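Local coordinates for putative thiosugar synthase (Amycolatopsis orientalis, PDB 4N6F), which probably builds 2-thiosugars, taking sulphur from a sulphur-carrier protein in the manner of the related thiazole synthase ThiG, at residues A[184-198]-A[206-219]. Sequence-based numbering, arbitrary orientation.
With CA (calcium ion), chain E; F6R (fructose -6-phosphate), chain F.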
loop_
_atom_site.group_PDB
_atom_site.type_symbol
_atom_site.label_atom_id
_atom_site.label_comp_id
_atom_site.label_asym_id
_atom_site.label_seq_id
_atom_site.Cartn_x
_atom_site.Cartn_y
_atom_site.Cartn_z
ATOM N N ILE A 184 9.467 1.881 17.077
ATOM C CA ILE A 184 9.444 0.449 16.779
ATOM C C ILE A 184 10.837 -0.189 16.899
ATOM O O ILE A 184 10.977 -1.302 17.430
ATOM C CB ILE A 184 8.838 0.174 15.389
ATOM C CG1 ILE A 184 7.348 0.497 15.410
ATOM C CG2 ILE A 184 9.014 -1.291 14.993
ATOM C CD1 ILE A 184 6.714 0.595 14.038
ATOM N N GLU A 185 11.862 0.514 16.421
ATOM C CA GLU A 185 13.254 0.040 16.568
ATOM C C GLU A 185 13.661 -0.136 18.027
ATOM O O GLU A 185 14.382 -1.063 18.353
ATOM C CB GLU A 185 14.247 1.006 15.909
ATOM C CG GLU A 185 14.144 1.070 14.391
ATOM C CD GLU A 185 15.064 2.121 13.769
ATOM O OE1 GLU A 185 15.833 2.778 14.505
ATOM O OE2 GLU A 185 15.014 2.295 12.536
ATOM N N GLN A 186 13.198 0.751 18.895
ATOM C CA GLN A 186 13.636 0.772 20.299
ATOM C C GLN A 186 12.842 -0.142 21.225
ATOM O O GLN A 186 13.293 -0.466 22.325
ATOM C CB GLN A 186 13.571 2.208 20.838
ATOM C CG GLN A 186 14.656 3.116 20.281
ATOM C CD GLN A 186 16.057 2.600 20.560
ATOM O OE1 GLN A 186 16.901 2.590 19.674
ATOM N NE2 GLN A 186 16.307 2.156 21.784
ATOM N N ILE A 187 11.660 -0.555 20.783
ATOM C CA ILE A 187 10.704 -1.263 21.636
ATOM C C ILE A 187 10.661 -2.740 21.258
ATOM O O ILE A 187 10.695 -3.083 20.097
ATOM C CB ILE A 187 9.311 -0.590 21.516
ATOM C CG1 ILE A 187 9.379 0.848 22.046
ATOM C CG2 ILE A 187 8.237 -1.358 22.258
ATOM C CD1 ILE A 187 9.878 0.995 23.470
ATOM N N GLY A 188 10.616 -3.611 22.257
ATOM C CA GLY A 188 10.642 -5.048 22.036
ATOM C C GLY A 188 9.281 -5.700 21.885
ATOM O O GLY A 188 9.196 -6.886 21.587
ATOM N N ILE A 189 8.205 -4.955 22.088
ATOM C CA ILE A 189 6.875 -5.541 21.916
ATOM C C ILE A 189 6.284 -5.081 20.589
ATOM O O ILE A 189 6.639 -4.016 20.089
ATOM C CB ILE A 189 5.939 -5.236 23.096
ATOM C CG1 ILE A 189 5.883 -3.750 23.401
ATOM C CG2 ILE A 189 6.408 -5.998 24.332
ATOM C CD1 ILE A 189 4.779 -3.386 24.369
ATOM N N PRO A 190 5.385 -5.886 20.009
ATOM C CA PRO A 190 4.785 -5.491 18.745
ATOM C C PRO A 190 4.044 -4.147 18.827
ATOM O O PRO A 190 3.427 -3.842 19.850
ATOM C CB PRO A 190 3.798 -6.626 18.457
ATOM C CG PRO A 190 4.332 -7.792 19.198
ATOM C CD PRO A 190 4.911 -7.208 20.447
ATOM N N VAL A 191 4.132 -3.375 17.748
ATOM C CA VAL A 191 3.469 -2.091 17.618
ATOM C C VAL A 191 2.331 -2.186 16.592
ATOM O O VAL A 191 2.509 -2.710 15.480
ATOM C CB VAL A 191 4.476 -0.981 17.224
ATOM C CG1 VAL A 191 3.771 0.303 16.810
ATOM C CG2 VAL A 191 5.417 -0.692 18.381
ATOM N N VAL A 192 1.159 -1.711 17.009
ATOM C CA VAL A 192 -0.025 -1.582 16.170
ATOM C C VAL A 192 -0.206 -0.090 15.884
ATOM O O VAL A 192 -0.324 0.718 16.815
ATOM C CB VAL A 192 -1.299 -2.116 16.882
ATOM C CG1 VAL A 192 -2.543 -1.914 16.024
ATOM C CG2 VAL A 192 -1.160 -3.590 17.255
ATOM N N VAL A 193 -0.212 0.282 14.611
ATOM C CA VAL A 193 -0.463 1.677 14.231
ATOM C C VAL A 193 -1.978 1.925 14.190
ATOM O O VAL A 193 -2.741 1.105 13.669
ATOM C CB VAL A 193 0.214 2.041 12.890
ATOM C CG1 VAL A 193 -0.193 3.426 12.413
ATOM C CG2 VAL A 193 1.725 1.995 13.056
ATOM N N GLU A 194 -2.406 3.049 14.765
ATOM C CA GLU A 194 -3.825 3.302 14.985
ATOM C C GLU A 194 -4.117 4.797 15.082
ATOM O O GLU A 194 -3.314 5.569 15.610
ATOM C CB GLU A 194 -4.267 2.585 16.265
ATOM C CG GLU A 194 -5.724 2.787 16.682
ATOM C CD GLU A 194 -6.096 1.959 17.902
ATOM O OE1 GLU A 194 -7.132 2.262 18.546
ATOM O OE2 GLU A 194 -5.343 1.003 18.240
ATOM N N GLY A 195 -5.282 5.194 14.574
ATOM C CA GLY A 195 -5.741 6.569 14.668
ATOM C C GLY A 195 -5.484 7.346 13.393
ATOM O O GLY A 195 -4.336 7.566 12.997
ATOM N N GLY A 196 -6.564 7.768 12.746
ATOM C CA GLY A 196 -6.457 8.629 11.577
ATOM C C GLY A 196 -6.123 7.906 10.284
ATOM O O GLY A 196 -5.862 8.548 9.274
ATOM N N ILE A 197 -6.134 6.573 10.309
ATOM C CA ILE A 197 -5.964 5.798 9.095
ATOM C C ILE A 197 -7.175 6.058 8.196
ATOM O O ILE A 197 -8.331 5.976 8.629
ATOM C CB ILE A 197 -5.837 4.284 9.357
ATOM C CG1 ILE A 197 -4.621 3.973 10.237
ATOM C CG2 ILE A 197 -5.732 3.526 8.037
ATOM C CD1 ILE A 197 -3.293 4.364 9.628
ATOM N N GLY A 198 -6.879 6.347 6.941
ATOM C CA GLY A 198 -7.853 6.830 5.970
ATOM C C GLY A 198 -8.082 5.869 4.819
ATOM O O GLY A 198 -9.208 5.749 4.328
ATOM N N ALA A 206 2.230 1.883 7.240
ATOM C CA ALA A 206 2.459 1.451 8.617
ATOM C C ALA A 206 3.335 0.209 8.667
ATOM O O ALA A 206 4.266 0.149 9.455
ATOM C CB ALA A 206 1.150 1.174 9.323
ATOM N N MET A 207 3.045 -0.766 7.817
ATOM C CA MET A 207 3.797 -2.013 7.810
ATOM C C MET A 207 5.242 -1.803 7.366
ATOM O O MET A 207 6.156 -2.476 7.870
ATOM C CB MET A 207 3.125 -3.045 6.909
ATOM C CG MET A 207 1.676 -3.335 7.268
ATOM S SD MET A 207 1.428 -3.861 8.970
ATOM C CE MET A 207 2.079 -5.515 8.893
ATOM N N GLU A 208 5.455 -0.856 6.451
ATOM C CA GLU A 208 6.809 -0.541 5.986
ATOM C C GLU A 208 7.638 0.193 7.035
ATOM O O GLU A 208 8.846 0.272 6.906
ATOM C CB GLU A 208 6.777 0.228 4.664
ATOM C CG GLU A 208 6.265 -0.643 3.531
ATOM C CD GLU A 208 6.400 -0.025 2.152
ATOM O OE1 GLU A 208 6.872 1.127 2.021
ATOM O OE2 GLU A 208 6.031 -0.711 1.186
ATOM N N LEU A 209 6.991 0.712 8.075
ATOM C CA LEU A 209 7.701 1.257 9.236
ATOM C C LEU A 209 8.084 0.159 10.249
ATOM O O LEU A 209 8.772 0.439 11.216
ATOM C CB LEU A 209 6.840 2.302 9.953
ATOM C CG LEU A 209 6.404 3.529 9.153
ATOM C CD1 LEU A 209 5.561 4.417 10.043
ATOM C CD2 LEU A 209 7.595 4.295 8.601
ATOM N N GLY A 210 7.631 -1.069 10.021
ATOM C CA GLY A 210 7.828 -2.169 10.976
ATOM C C GLY A 210 6.636 -2.459 11.895
ATOM O O GLY A 210 6.739 -3.278 12.796
ATOM N N ALA A 211 5.508 -1.793 11.694
ATOM C CA ALA A 211 4.311 -2.113 12.489
ATOM C C ALA A 211 3.939 -3.582 12.263
ATOM O O ALA A 211 4.136 -4.117 11.169
ATOM C CB ALA A 211 3.147 -1.212 12.129
ATOM N N SER A 212 3.447 -4.233 13.311
ATOM C CA SER A 212 2.990 -5.620 13.208
ATOM C C SER A 212 1.556 -5.665 12.712
ATOM O O SER A 212 1.110 -6.690 12.184
ATOM C CB SER A 212 3.072 -6.318 14.566
ATOM O OG SER A 212 4.414 -6.423 14.987
ATOM N N ALA A 213 0.826 -4.567 12.909
ATOM C CA ALA A 213 -0.566 -4.492 12.493
ATOM C C ALA A 213 -1.061 -3.052 12.512
ATOM O O ALA A 213 -0.367 -2.125 12.981
ATOM C CB ALA A 213 -1.438 -5.355 13.406
ATOM N N THR A 214 -2.276 -2.889 12.003
ATOM C CA THR A 214 -2.955 -1.613 11.963
ATOM C C THR A 214 -4.375 -1.792 12.480
ATOM O O THR A 214 -5.025 -2.790 12.174
ATOM C CB THR A 214 -3.019 -1.094 10.517
ATOM O OG1 THR A 214 -1.693 -1.041 9.988
ATOM C CG2 THR A 214 -3.617 0.294 10.460
ATOM N N LEU A 215 -4.851 -0.833 13.265
ATOM C CA LEU A 215 -6.234 -0.848 13.717
ATOM C C LEU A 215 -6.964 0.234 12.957
ATOM O O LEU A 215 -6.541 1.390 12.949
ATOM C CB LEU A 215 -6.354 -0.627 15.220
ATOM C CG LEU A 215 -7.768 -0.862 15.774
ATOM C CD1 LEU A 215 -7.726 -1.408 17.200
ATOM C CD2 LEU A 215 -8.633 0.386 15.722
ATOM N N VAL A 216 -8.030 -0.151 12.308
ATOM C CA VAL A 216 -8.842 0.745 11.544
ATOM C C VAL A 216 -10.273 0.745 12.034
ATOM O O VAL A 216 -10.740 -0.219 12.548
ATOM C CB VAL A 216 -8.789 0.443 10.053
ATOM C CG1 VAL A 216 -7.368 0.494 9.574
ATOM C CG2 VAL A 216 -9.394 -0.890 9.732
ATOM N N ASN A 217 -10.902 1.900 11.948
ATOM C CA ASN A 217 -12.291 2.116 12.275
ATOM C C ASN A 217 -13.021 3.065 11.325
ATOM O O ASN A 217 -13.746 2.637 10.491
ATOM C CB ASN A 217 -12.399 2.616 13.710
ATOM C CG ASN A 217 -13.819 2.930 14.120
ATOM O OD1 ASN A 217 -14.727 2.714 13.391
ATOM N ND2 ASN A 217 -13.983 3.435 15.290
ATOM N N THR A 218 -12.740 4.349 11.415
ATOM C CA THR A 218 -13.409 5.362 10.637
ATOM C C THR A 218 -13.250 5.198 9.120
ATOM O O THR A 218 -14.151 5.452 8.406
ATOM C CB THR A 218 -12.959 6.777 11.047
ATOM O OG1 THR A 218 -13.308 7.011 12.385
ATOM C CG2 THR A 218 -13.606 7.809 10.218
ATOM N N ALA A 219 -12.094 4.787 8.651
ATOM C CA ALA A 219 -11.855 4.575 7.214
ATOM C C ALA A 219 -12.827 3.598 6.539
ATOM O O ALA A 219 -13.133 3.740 5.347
ATOM C CB ALA A 219 -10.435 4.098 6.983
HETATM CA CA CA E . 9.533 -8.660 23.577
HETATM C C1 F6R F . -10.122 2.008 20.547
HETATM C C2 F6R F . -10.970 2.188 19.319
HETATM C C3 F6R F . -11.117 3.519 18.624
HETATM C C4 F6R F . -9.845 3.779 17.815
HETATM C C5 F6R F . -10.051 4.886 16.778
HETATM C C6 F6R F . -9.040 4.779 15.654
HETATM O O2 F6R F . -11.529 1.212 18.814
HETATM O O3 F6R F . -11.372 4.619 19.504
HETATM O O4 F6R F . -8.787 4.169 18.705
HETATM O O5 F6R F . -11.357 4.832 16.209
HETATM O O6 F6R F . -9.180 5.922 14.818
HETATM P P F6R F . -9.953 5.899 13.423
HETATM O O1P F6R F . -11.396 5.891 13.830
HETATM O O2P F6R F . -9.527 4.649 12.701
HETATM O O3P F6R F . -9.421 7.145 12.775
HETATM O O HOH W 1 5.818 -4.341 15.452
HETATM O O HOH W 2 -6.966 4.137 12.647
HETATM O O HOH W 3 -9.683 4.236 10.193
HETATM O O HOH W 4 -11.940 5.686 3.994
HETATM O O HOH W 5 9.896 -10.018 25.339
HETATM O O HOH W 6 9.810 -7.014 25.528
#
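With CG turned anti to the backbone N (chi1 178°) and the chain extended beyond it, E194 runs side by side with L215, whose CG is likewise anti to its own N (chi1 -171°). The leucine packs along the glutamate's aliphatic chain and carboxylate, L215 CD1 lying 3.5 Å from E194 OE2, while OE1 accepts the sugar hydroxyl O4 of fructose 6-phosphate at 2.5 Å and OE2 forms a salt bridge with R162. Cut back to an alanine here, the side chain would probably leave the sugar O4 without this acceptor, R162 without this carboxylate, and a gap beside L215.

Beneath these side chains the two strands run parallel, V193 N donating to A213 O (2.9 Å) and V193 O accepting from L215 N. V193 points to the face opposite E194 and L215, where its branched side chain packs on two methyls, CG2 on A211 CB (3.6 Å) in the turn and CB on A206 CB of helix 200-208; alanines suit so close an approach of helix to strand. At the phosphate end, G196 N donates to O3P (2.9 Å), while T218 offers both its N and OG1 to O1P. G195 has a positive phi at which a CB would strike the preceding carbonyl O. Water 2 links G195 N, L215 O and phosphate O2P. At the far end, I184 CD1 covers the Schellman turn at G210, 3.7 Å from G210 C.

This is a beta-alpha-beta unit of the TIM barrel, 191-194 and 213-216 joined through helix 200-208; strand 161-164 flanks 191-194, strand 26-28 flanks 213-216, and helix 226-245 covers I197 and V216 through M233.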